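Long-range contacts in putative secreted protein (Streptomyces sp. SirexAA-E, PDB 4PEY), which hydrolyses laminarin and laminarioligosaccharides from the non-reducing end as a secreted exo-beta-1,3-glucanase of family GH55, releasing glucose and laminaribiose: residues N23-P29 and R54-K60; I34-D39 and Y64-Q70; T87-V93 and N114-V120. The protein carries 1 engineered substitution. All coordinates share one frame; numbering follows the deposited sequence. Where two conformers were deposited one is given.

Interaction 1: residues N23-P29 and R54-K60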
loop_
_atom_site.group_PDB
_atom_site.type_symbol
_atom_site.label_atom_id
_atom_site.label_comp_id
_atom_site.label_asym_id
_atom_site.label_seq_id
_atom_site.Cartn_x
_atom_site.Cartn_y
_atom_site.Cartn_z
ATOM N N ASN A 23 -22.865 -0.176 -5.561
ATOM C CA ASN A 23 -21.702 0.624 -5.184
ATOM C C ASN A 23 -20.624 0.644 -6.263
ATOM O O ASN A 23 -19.562 1.238 -6.084
ATOM C CB ASN A 23 -21.102 0.116 -3.872
ATOM C CG ASN A 23 -22.046 0.275 -2.703
ATOM O OD1 ASN A 23 -22.978 1.080 -2.747
ATOM N ND2 ASN A 23 -21.800 -0.484 -1.637
ATOM N N VAL A 24 -20.888 -0.024 -7.378
ATOM C CA VAL A 24 -20.015 0.077 -8.535
ATOM C C VAL A 24 -20.746 0.904 -9.581
ATOM O O VAL A 24 -21.749 0.465 -10.150
ATOM C CB VAL A 24 -19.631 -1.300 -9.125
ATOM C CG1 VAL A 24 -18.702 -1.117 -10.314
ATOM C CG2 VAL A 24 -18.957 -2.178 -8.080
ATOM N N LEU A 25 -20.263 2.120 -9.800
ATOM C CA LEU A 25 -20.871 3.028 -10.756
ATOM C C LEU A 25 -20.128 2.886 -12.071
ATOM O O LEU A 25 -18.938 3.191 -12.149
ATOM C CB LEU A 25 -20.825 4.476 -10.252
ATOM C CG LEU A 25 -21.678 4.880 -9.042
ATOM C CD1 LEU A 25 -21.251 4.181 -7.763
ATOM C CD2 LEU A 25 -21.627 6.383 -8.848
ATOM N N VAL A 26 -20.821 2.390 -13.090
ATOM C CA VAL A 26 -20.207 2.157 -14.386
ATOM C C VAL A 26 -20.667 3.216 -15.382
ATOM O O VAL A 26 -21.865 3.424 -15.579
ATOM C CB VAL A 26 -20.531 0.745 -14.923
ATOM C CG1 VAL A 26 -19.833 0.512 -16.248
ATOM C CG2 VAL A 26 -20.102 -0.319 -13.916
ATOM N N PHE A 27 -19.697 3.878 -16.001
ATOM C CA PHE A 27 -19.950 4.964 -16.945
ATOM C C PHE A 27 -19.519 4.558 -18.342
ATOM O O PHE A 27 -18.582 3.781 -18.506
ATOM C CB PHE A 27 -19.194 6.236 -16.538
ATOM C CG PHE A 27 -19.492 6.704 -15.142
ATOM C CD1 PHE A 27 -20.620 7.466 -14.880
ATOM C CD2 PHE A 27 -18.645 6.384 -14.095
ATOM C CE1 PHE A 27 -20.900 7.899 -13.595
ATOM C CE2 PHE A 27 -18.915 6.819 -12.808
ATOM C CZ PHE A 27 -20.046 7.574 -12.558
ATOM N N ASP A 28 -20.196 5.091 -19.353
ATOM C CA ASP A 28 -19.702 4.971 -20.719
ATOM C C ASP A 28 -19.678 6.377 -21.316
ATOM O O ASP A 28 -20.234 7.299 -20.721
ATOM C CB ASP A 28 -20.562 3.999 -21.536
ATOM C CG ASP A 28 -21.903 4.574 -21.904
ATOM O OD1 ASP A 28 -21.989 5.270 -22.939
ATOM O OD2 ASP A 28 -22.874 4.317 -21.163
ATOM N N PRO A 29 -19.011 6.562 -22.471
ATOM C CA PRO A 29 -18.893 7.929 -22.994
ATOM C C PRO A 29 -20.227 8.631 -23.270
ATOM O O PRO A 29 -20.236 9.857 -23.386
ATOM C CB PRO A 29 -18.108 7.728 -24.294
ATOM C CG PRO A 29 -17.266 6.534 -24.020
ATOM C CD PRO A 29 -18.144 5.622 -23.207
ATOM N N ARG A 54 -18.637 3.024 0.592
ATOM C CA ARG A 54 -17.587 2.554 -0.317
ATOM C C ARG A 54 -18.046 2.710 -1.760
ATOM O O ARG A 54 -19.187 2.372 -2.072
ATOM C CB ARG A 54 -17.256 1.076 -0.059
ATOM C CG ARG A 54 -16.746 0.748 1.338
ATOM C CD ARG A 54 -15.361 1.330 1.540
ATOM N NE ARG A 54 -14.720 0.862 2.770
ATOM C CZ ARG A 54 -14.852 1.439 3.964
ATOM N NH1 ARG A 54 -15.636 2.499 4.118
ATOM N NH2 ARG A 54 -14.210 0.941 5.016
ATOM N N TYR A 55 -17.161 3.167 -2.647
ATOM C CA TYR A 55 -17.534 3.390 -4.045
ATOM C C TYR A 55 -16.445 2.994 -5.014
ATOM O O TYR A 55 -15.272 3.336 -4.802
ATOM C CB TYR A 55 -17.864 4.864 -4.303
ATOM C CG TYR A 55 -19.014 5.410 -3.509
ATOM C CD1 TYR A 55 -18.805 5.980 -2.260
ATOM C CD2 TYR A 55 -20.304 5.379 -4.014
ATOM C CE1 TYR A 55 -19.848 6.489 -1.531
ATOM C CE2 TYR A 55 -21.358 5.891 -3.291
ATOM C CZ TYR A 55 -21.123 6.445 -2.052
ATOM O OH TYR A 55 -22.171 6.958 -1.325
ATOM N N ALA A 56 -16.837 2.324 -6.101
ATOM C CA ALA A 56 -15.936 2.122 -7.236
ATOM C C ALA A 56 -16.511 2.829 -8.449
ATOM O O ALA A 56 -17.681 2.633 -8.787
ATOM C CB ALA A 56 -15.726 0.637 -7.534
ATOM N N LEU A 57 -15.692 3.662 -9.088
ATOM C CA LEU A 57 -16.070 4.364 -10.314
ATOM C C LEU A 57 -15.344 3.688 -11.471
ATOM O O LEU A 57 -14.111 3.658 -11.506
ATOM C CB LEU A 57 -15.706 5.852 -10.243
ATOM C CG LEU A 57 -16.084 6.579 -8.946
ATOM C CD1 LEU A 57 -15.558 8.010 -8.958
ATOM C CD2 LEU A 57 -17.596 6.543 -8.728
ATOM N N MET A 58 -16.101 3.131 -12.410
ATOM C CA MET A 58 -15.529 2.353 -13.504
ATOM C C MET A 58 -15.926 2.948 -14.842
ATOM O O MET A 58 -17.101 3.205 -15.077
ATOM C CB MET A 58 -15.993 0.896 -13.421
ATOM C CG MET A 58 -15.378 0.118 -12.272
ATOM S SD MET A 58 -13.655 -0.253 -12.626
ATOM C CE MET A 58 -13.253 -1.379 -11.298
ATOM N N PHE A 59 -14.950 3.151 -15.715
ATOM C CA PHE A 59 -15.206 3.797 -16.995
ATOM C C PHE A 59 -14.935 2.868 -18.172
ATOM O O PHE A 59 -13.816 2.370 -18.338
ATOM C CB PHE A 59 -14.352 5.067 -17.108
ATOM C CG PHE A 59 -14.794 6.174 -16.187
ATOM C CD1 PHE A 59 -14.539 6.117 -14.821
ATOM C CD2 PHE A 59 -15.471 7.274 -16.691
ATOM C CE1 PHE A 59 -14.963 7.136 -13.978
ATOM C CE2 PHE A 59 -15.887 8.290 -15.861
ATOM C CZ PHE A 59 -15.639 8.223 -14.500
ATOM N N LYS A 60 -15.967 2.634 -18.983
ATOM C CA LYS A 60 -15.828 1.804 -20.181
ATOM C C LYS A 60 -14.880 2.465 -21.178
ATOM O O LYS A 60 -14.732 3.696 -21.190
ATOM C CB LYS A 60 -17.190 1.553 -20.837
ATOM C CG LYS A 60 -18.186 0.832 -19.951
ATOM C CD LYS A 60 -19.418 0.402 -20.739
ATOM C CE LYS A 60 -20.328 -0.459 -19.885
ATOM N NZ LYS A 60 -21.463 -1.026 -20.669
#
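The backbones of V24-F27 and A56-F59 pair as parallel strands, the first such pair along the chain, with strand axes 4.7 Å apart. Five hydrogen bonds knit them: the amides of A56, M58 and K60 give to the carbonyl oxygens of N23, L25 and F27, while L25 and F27 give to A56 and M58. All five are short and nearly straight, M58 N reaching L25 O at 2.8 Å. Parallel pairing in register brings side chains level with one another, and in a parallel beta-helix, the GH55 fold, this can stack similar residues from coil to coil. Here the clearest case is F27 beside F59, an offset stack with centroids 4.8 Å apart and planes at 29°. In both residues CG stands anti to the carbonyl carbon (chi1 -56° and -70°), which sends both side chains off the strands in the same direction and lets the rings overlap in part. The touching point is F27 CD2, over one face of the F59 ring toward its rim, 3.5 Å from F59 CZ. L25 continues the row: L25 CD2 meets L57 CD2 at 4.0 Å, and its other branch, CD1, comes up to the edge of the Y55 ring, whose hydroxyl is hydrogen-bonded to K44. Helix 34-45 covers this face, placing V41 on L25 and Y55 and I34 on F59. The reverse face carries V24, A56, V26 and M58, with V24 CG1 4.1 Å from M58 CG; past them the K60 chain crosses V26, K60 CE lying 3.8 Å from V26 CG1. There P289 covers V24 and A56 and accepts a hydrogen bond from N23 ND2.

Interaction 2: residues I34-D39 and Y64-Q70; sequences IQGKVD and YNDINAQ. With BGC (beta-D-glucopyranose), chain C.
Q35 and V38 of helix 34-45 face strand 67-70, where a helix running almost along the strand packs on a coil of the beta-helix; the arrangement is consistent with a cap over the open end of the coil. The tight part is apolar. I34 CD1 comes up to the edge of the Y64 ring, 3.6 Å from Y64 CD2, and V38 CG1 rests on A69 CB at 3.9 Å, while F27 and L57 close in on V38 from strands 24-27 and 55-59. Next to this core the Q35 amide stands in for a neighbouring strand, gripping both backbone polar groups of N68. Q35 OE1 accepts from N68 N at 2.7 Å, in the plane of the Q35 carbonyl and on a lone pair; Q35 NE2 gives to N68 O from 48° above the plane of the N68 carbonyl. A bend at chi2 (68°) folds the amide back toward N68, where weak bonds from NE2 to the D39 carboxylate help fix its rotation. Toward Q70 the packing gives way to water: one molecule bridges V38 O and Q70 O, and another gives to D39 OD1 and N68 O while accepting from Q70 NE2. Beyond lies a glucan pocket that includes N68 and Q70. The N68 amide, whose OD1 is hydrogen-bonded to T94, turns its ND2 toward a glucose unit, N68 ND2 lying 3.4 Å from the sugar O4.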
loop_
_atom_site.group_PDB
_atom_site.type_symbol
_atom_site.label_atom_id
_atom_site.label_comp_id
_atom_site.label_asym_id
_atom_site.label_seq_id
_atom_site.Cartn_x
_atom_site.Cartn_y
_atom_site.Cartn_z
ATOM N N ILE A 34 -21.980 12.650 -16.209
ATOM C CA ILE A 34 -20.919 11.963 -15.487
ATOM C C ILE A 34 -20.330 12.873 -14.414
ATOM O O ILE A 34 -20.111 12.447 -13.278
ATOM C CB ILE A 34 -19.801 11.495 -16.440
ATOM C CG1 ILE A 34 -20.357 10.461 -17.418
ATOM C CG2 ILE A 34 -18.624 10.922 -15.656
ATOM C CD1 ILE A 34 -19.338 9.959 -18.413
ATOM N N GLN A 35 -20.079 14.128 -14.772
ATOM C CA GLN A 35 -19.464 15.059 -13.831
ATOM C C GLN A 35 -20.333 15.238 -12.588
ATOM O O GLN A 35 -19.829 15.225 -11.463
ATOM C CB GLN A 35 -19.205 16.415 -14.494
ATOM C CG GLN A 35 -18.519 17.406 -13.559
ATOM C CD GLN A 35 -17.093 16.998 -13.220
ATOM O OE1 GLN A 35 -16.219 17.008 -14.081
ATOM N NE2 GLN A 35 -16.856 16.637 -11.966
ATOM N N GLY A 36 -21.637 15.380 -12.794
ATOM C CA GLY A 36 -22.565 15.519 -11.684
ATOM C C GLY A 36 -22.553 14.304 -10.773
ATOM O O GLY A 36 -22.576 14.429 -9.548
ATOM N N LYS A 37 -22.512 13.120 -11.375
ATOM C CA LYS A 37 -22.527 11.878 -10.613
ATOM C C LYS A 37 -21.255 11.690 -9.796
ATOM O O LYS A 37 -21.311 11.292 -8.629
ATOM C CB LYS A 37 -22.745 10.691 -11.554
ATOM C CG LYS A 37 -24.162 10.650 -12.090
ATOM C CD LYS A 37 -24.311 9.799 -13.339
ATOM C CE LYS A 37 -25.742 9.885 -13.864
ATOM N NZ LYS A 37 -25.905 9.230 -15.188
ATOM N N VAL A 38 -20.107 11.986 -10.399
ATOM C CA VAL A 38 -18.838 11.839 -9.698
ATOM C C VAL A 38 -18.693 12.913 -8.607
ATOM O O VAL A 38 -18.139 12.652 -7.539
ATOM C CB VAL A 38 -17.660 11.883 -10.698
ATOM C CG1 VAL A 38 -16.326 11.946 -9.984
ATOM C CG2 VAL A 38 -17.718 10.667 -11.608
ATOM N N ASP A 39 -19.229 14.104 -8.858
ATOM C CA ASP A 39 -19.231 15.163 -7.849
ATOM C C ASP A 39 -20.116 14.798 -6.657
ATOM O O ASP A 39 -19.798 15.132 -5.515
ATOM C CB ASP A 39 -19.702 16.496 -8.444
ATOM C CG ASP A 39 -18.616 17.213 -9.222
ATOM O OD1 ASP A 39 -17.424 16.881 -9.039
ATOM O OD2 ASP A 39 -18.963 18.125 -10.007
ATOM N N TYR A 64 -13.530 10.597 -22.700
ATOM C CA TYR A 64 -14.386 11.367 -21.815
ATOM C C TYR A 64 -13.904 12.797 -21.775
ATOM O O TYR A 64 -12.709 13.040 -21.628
ATOM C CB TYR A 64 -14.389 10.765 -20.408
ATOM C CG TYR A 64 -14.938 9.359 -20.389
ATOM C CD1 TYR A 64 -14.121 8.267 -20.683
ATOM C CD2 TYR A 64 -16.275 9.122 -20.096
ATOM C CE1 TYR A 64 -14.622 6.979 -20.687
ATOM C CE2 TYR A 64 -16.785 7.829 -20.087
ATOM C CZ TYR A 64 -15.954 6.766 -20.384
ATOM O OH TYR A 64 -16.454 5.485 -20.388
ATOM N N ASN A 65 -14.833 13.738 -21.914
ATOM C CA ASN A 65 -14.490 15.150 -21.936
ATOM C C ASN A 65 -15.057 15.894 -20.743
ATOM O O ASN A 65 -16.011 15.429 -20.105
ATOM C CB ASN A 65 -14.990 15.788 -23.226
ATOM C CG ASN A 65 -14.414 15.123 -24.447
ATOM O OD1 ASN A 65 -13.212 15.173 -24.667
ATOM N ND2 ASN A 65 -15.268 14.488 -25.247
ATOM N N ASP A 66 -14.465 17.050 -20.454
ATOM C CA ASP A 66 -14.992 17.967 -19.445
ATOM C C ASP A 66 -15.156 17.278 -18.107
ATOM O O ASP A 66 -16.174 17.436 -17.434
ATOM C CB ASP A 66 -16.330 18.546 -19.904
ATOM C CG ASP A 66 -16.273 19.066 -21.327
ATOM O OD1 ASP A 66 -15.499 20.011 -21.579
ATOM O OD2 ASP A 66 -16.994 18.529 -22.196
ATOM N N ILE A 67 -14.153 16.508 -17.717
ATOM C CA ILE A 67 -14.254 15.771 -16.469
ATOM C C ILE A 67 -13.138 16.146 -15.498
ATOM O O ILE A 67 -11.968 16.160 -15.856
ATOM C CB ILE A 67 -14.248 14.244 -16.730
ATOM C CG1 ILE A 67 -14.394 13.470 -15.417
ATOM C CG2 ILE A 67 -13.007 13.809 -17.518
ATOM C CD1 ILE A 67 -14.539 11.994 -15.626
ATOM N N ASN A 68 -13.523 16.507 -14.278
ATOM C CA ASN A 68 -12.584 16.637 -13.179
ATOM C C ASN A 68 -13.097 15.730 -12.086
ATOM O O ASN A 68 -13.985 16.100 -11.310
ATOM C CB ASN A 68 -12.447 18.087 -12.686
ATOM C CG ASN A 68 -11.390 18.235 -11.593
ATOM O OD1 ASN A 68 -10.609 17.308 -11.336
ATOM N ND2 ASN A 68 -11.359 19.397 -10.945
ATOM N N ALA A 69 -12.578 14.509 -12.067
ATOM C CA ALA A 69 -13.022 13.516 -11.104
ATOM C C ALA A 69 -12.236 13.682 -9.814
ATOM O O ALA A 69 -11.100 13.211 -9.708
ATOM C CB ALA A 69 -12.859 12.098 -11.673
ATOM N N GLN A 70 -12.830 14.370 -8.843
ATOM C CA GLN A 70 -12.193 14.528 -7.544
ATOM C C GLN A 70 -12.463 13.276 -6.739
ATOM O O GLN A 70 -13.612 12.828 -6.642
ATOM C CB GLN A 70 -12.712 15.766 -6.811
ATOM C CG GLN A 70 -12.331 17.082 -7.481
ATOM C CD GLN A 70 -12.803 18.287 -6.691
ATOM O OE1 GLN A 70 -12.176 18.685 -5.709
ATOM N NE2 GLN A 70 -13.918 18.872 -7.114
HETATM C C2 BGC C . -9.219 21.691 -6.183
HETATM C C3 BGC C . -9.755 21.825 -7.599
HETATM C C4 BGC C . -11.275 21.730 -7.584
HETATM C C5 BGC C . -11.878 22.703 -6.574
HETATM C C6 BGC C . -13.383 22.474 -6.462
HETATM C C1 BGC C . -9.875 22.749 -5.302
HETATM O O2 BGC C . -7.813 21.833 -6.179
HETATM O O3 BGC C . -9.224 20.790 -8.397
HETATM O O4 BGC C . -11.784 21.997 -8.873
HETATM O O5 BGC C . -11.275 22.546 -5.302
HETATM O O6 BGC C . -13.934 23.398 -5.550
HETATM O O HOH W 1 -15.739 11.015 -6.613
HETATM O O HOH W 2 -15.678 14.851 -8.592
HETATM O O HOH W 3 -15.029 18.282 -9.814
#

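Interaction 3: residues T87-V93 and N114-V120; sequences TTFNGDV and NLALNPV. With BGC (beta-D-glucopyranose), chain B.
Adjacent coils of the beta-helix meet where T87-F89 runs parallel to A116-N118, and beyond the corner at N90-G91 the D92 side chain takes over, at a glucan pocket. F89 N gives to A116 O at 2.8 Å, flanked by bonds from A116 N to T87 O and from N118 N to F89 O. Inside the coil L115 CD2 touches both T87 CG2, at 3.6 Å, and the rim atoms CE1 and CZ of F89. L117 CD2 touches V93 CG2 at 3.7 Å, filling the bend where the chain changes face. Asparagines lined up from coil to coil at a corner are known from other parallel beta-helices; here N118 ND2 gives a straight bond to N90 OD1 at 3.0 Å, the amide planes 76° apart rather than stacked, and N90 ND2 is bonded onward to N65. Past G91, D92 OD1 accepts from V120 N at 3.0 Å, on the syn side, and OD2 lies against P119 CB. V120 CG1 lies 3.6 Å from C6 of a bound glucose unit, which R125 also holds by a hydrogen bond. With an alanine in place of D92, the V120 N-H would probably lose its carboxylate mate, and the P119-V120 backbone would be less firmly held beside the sugar.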
loop_
_atom_site.group_PDB
_atom_site.type_symbol
_atom_site.label_atom_id
_atom_site.label_comp_id
_atom_site.label_asym_id
_atom_site.label_seq_id
_atom_site.Cartn_x
_atom_site.Cartn_y
_atom_site.Cartn_z
ATOM N N THR A 87 -8.944 4.066 -22.337
ATOM C CA THR A 87 -9.895 4.876 -21.580
ATOM C C THR A 87 -9.241 6.205 -21.247
ATOM O O THR A 87 -8.427 6.286 -20.328
ATOM C CB THR A 87 -10.353 4.173 -20.277
ATOM O OG1 THR A 87 -10.690 2.810 -20.568
ATOM C CG2 THR A 87 -11.577 4.864 -19.700
ATOM N N THR A 88 -9.599 7.239 -22.002
ATOM C CA THR A 88 -8.902 8.513 -21.924
ATOM C C THR A 88 -9.811 9.614 -21.388
ATOM O O THR A 88 -10.939 9.786 -21.855
ATOM C CB THR A 88 -8.355 8.929 -23.309
ATOM O OG1 THR A 88 -7.393 7.963 -23.755
ATOM C CG2 THR A 88 -7.682 10.299 -23.238
ATOM N N PHE A 89 -9.312 10.343 -20.395
ATOM C CA PHE A 89 -9.986 11.531 -19.879
ATOM C C PHE A 89 -9.343 12.774 -20.459
ATOM O O PHE A 89 -8.133 12.978 -20.292
ATOM C CB PHE A 89 -9.890 11.650 -18.348
ATOM C CG PHE A 89 -10.736 10.672 -17.566
ATOM C CD1 PHE A 89 -11.432 9.644 -18.182
ATOM C CD2 PHE A 89 -10.819 10.798 -16.186
ATOM C CE1 PHE A 89 -12.204 8.758 -17.432
ATOM C CE2 PHE A 89 -11.578 9.921 -15.431
ATOM C CZ PHE A 89 -12.270 8.898 -16.053
ATOM N N ASN A 90 -10.130 13.605 -21.132
ATOM C CA ASN A 90 -9.724 14.979 -21.344
ATOM C C ASN A 90 -10.169 15.719 -20.100
ATOM O O ASN A 90 -11.322 16.143 -19.970
ATOM C CB ASN A 90 -10.313 15.535 -22.632
ATOM C CG ASN A 90 -9.703 14.878 -23.841
ATOM O OD1 ASN A 90 -8.478 14.712 -23.908
ATOM N ND2 ASN A 90 -10.539 14.448 -24.775
ATOM N N GLY A 91 -9.244 15.791 -19.150
ATOM C CA GLY A 91 -9.562 16.200 -17.799
ATOM C C GLY A 91 -8.656 15.509 -16.802
ATOM O O GLY A 91 -7.563 15.069 -17.159
ATOM N N ASP A 92 -9.124 15.399 -15.557
ATOM C CA ASP A 92 -8.252 15.100 -14.431
ATOM C C ASP A 92 -8.824 14.042 -13.499
ATOM O O ASP A 92 -10.046 13.869 -13.399
ATOM C CB ASP A 92 -7.985 16.369 -13.608
ATOM C CG ASP A 92 -7.257 17.455 -14.395
ATOM O OD1 ASP A 92 -7.763 17.896 -15.456
ATOM O OD2 ASP A 92 -6.179 17.888 -13.933
ATOM N N VAL A 93 -7.926 13.350 -12.809
ATOM C CA VAL A 93 -8.282 12.553 -11.645
ATOM C C VAL A 93 -7.549 13.207 -10.473
ATOM O O VAL A 93 -6.333 13.069 -10.319
ATOM C CB VAL A 93 -7.898 11.066 -11.814
ATOM C CG1 VAL A 93 -8.100 10.315 -10.520
ATOM C CG2 VAL A 93 -8.737 10.430 -12.919
ATOM N N ASN A 114 -5.423 2.333 -14.597
ATOM C CA ASN A 114 -5.799 1.946 -15.965
ATOM C C ASN A 114 -6.566 3.027 -16.730
ATOM O O ASN A 114 -7.554 2.747 -17.421
ATOM C CB ASN A 114 -6.612 0.637 -15.929
ATOM C CG ASN A 114 -6.651 -0.070 -17.280
ATOM O OD1 ASN A 114 -5.714 0.034 -18.073
ATOM N ND2 ASN A 114 -7.737 -0.799 -17.542
ATOM N N LEU A 115 -6.078 4.257 -16.612
ATOM C CA LEU A 115 -6.628 5.404 -17.330
ATOM C C LEU A 115 -5.520 6.206 -17.987
ATOM O O LEU A 115 -4.395 6.261 -17.473
ATOM C CB LEU A 115 -7.407 6.329 -16.386
ATOM C CG LEU A 115 -8.684 5.806 -15.738
ATOM C CD1 LEU A 115 -9.043 6.656 -14.538
ATOM C CD2 LEU A 115 -9.818 5.809 -16.748
ATOM N N ALA A 116 -5.847 6.852 -19.105
ATOM C CA ALA A 116 -4.982 7.885 -19.671
ATOM C C ALA A 116 -5.584 9.255 -19.354
ATOM O O ALA A 116 -6.801 9.448 -19.480
ATOM C CB ALA A 116 -4.811 7.701 -21.176
ATOM N N LEU A 117 -4.743 10.187 -18.909
ATOM C CA LEU A 117 -5.204 11.516 -18.503
ATOM C C LEU A 117 -4.568 12.607 -19.354
ATOM O O LEU A 117 -3.351 12.614 -19.574
ATOM C CB LEU A 117 -4.884 11.784 -17.032
ATOM C CG LEU A 117 -5.341 10.738 -16.023
ATOM C CD1 LEU A 117 -4.916 11.172 -14.628
ATOM C CD2 LEU A 117 -6.849 10.526 -16.083
ATOM N N ASN A 118 -5.411 13.520 -19.825
ATOM C CA ASN A 118 -4.992 14.720 -20.544
ATOM C C ASN A 118 -5.398 15.923 -19.684
ATOM O O ASN A 118 -6.453 16.520 -19.911
ATOM C CB ASN A 118 -5.650 14.764 -21.934
ATOM C CG ASN A 118 -5.171 15.928 -22.787
ATOM O OD1 ASN A 118 -4.071 16.454 -22.596
ATOM N ND2 ASN A 118 -5.997 16.325 -23.754
ATOM N N PRO A 119 -4.589 16.245 -18.650
ATOM C CA PRO A 119 -5.043 17.193 -17.612
ATOM C C PRO A 119 -5.254 18.612 -18.141
ATOM O O PRO A 119 -4.482 19.073 -18.993
ATOM C CB PRO A 119 -3.920 17.145 -16.565
ATOM C CG PRO A 119 -2.722 16.643 -17.299
ATOM C CD PRO A 119 -3.244 15.712 -18.367
ATOM N N VAL A 120 -6.269 19.298 -17.617
ATOM C CA VAL A 120 -6.734 20.541 -18.235
ATOM C C VAL A 120 -5.683 21.668 -18.227
ATOM O O VAL A 120 -5.641 22.469 -19.160
ATOM C CB VAL A 120 -8.054 21.042 -17.570
ATOM C CG1 VAL A 120 -7.811 21.552 -16.168
ATOM C CG2 VAL A 120 -8.706 22.129 -18.414
HETATM C C2 BGC B . -6.955 20.541 -9.369
HETATM C C3 BGC B . -6.075 21.048 -10.505
HETATM C C4 BGC B . -6.862 21.150 -11.814
HETATM C C5 BGC B . -8.185 21.878 -11.599
HETATM C C6 BGC B . -9.066 21.817 -12.841
HETATM C C1 BGC B . -8.225 21.378 -9.295
HETATM O O2 BGC B . -6.255 20.605 -8.137
HETATM O O3 BGC B . -4.980 20.180 -10.657
HETATM O O4 BGC B . -6.100 21.847 -12.780
HETATM O O5 BGC B . -8.901 21.296 -10.531
HETATM O O6 BGC B . -10.044 22.831 -12.789
HETATM O O HOH W 4 -8.387 1.471 -19.895
#

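In the fold
The three contacts lie near the N-terminal end of the first beta-helix, on different faces of its early coils, with the helix of interaction 2 packed against both faces. That helix links, along the chain, the two strands of interaction 1, and the two contacts have centres about 11 Å apart. Interactions 2 and 3, also about 11 Å apart between centres, are joined where Y64 O lies 2.7 Å from N90 N, a probable hydrogen bond. Interaction 1 meets interaction 3 through aromatic packing, F59 CD2 being 3.6 Å from F89 CZ. Together 34-39/64-70 and 87-93/114-120 supply N68, Q70, D92 and V120 to a single glucan pocket. This pocket is separate from the catalytic site, where the engineered A458 replaces the inferred proton donor.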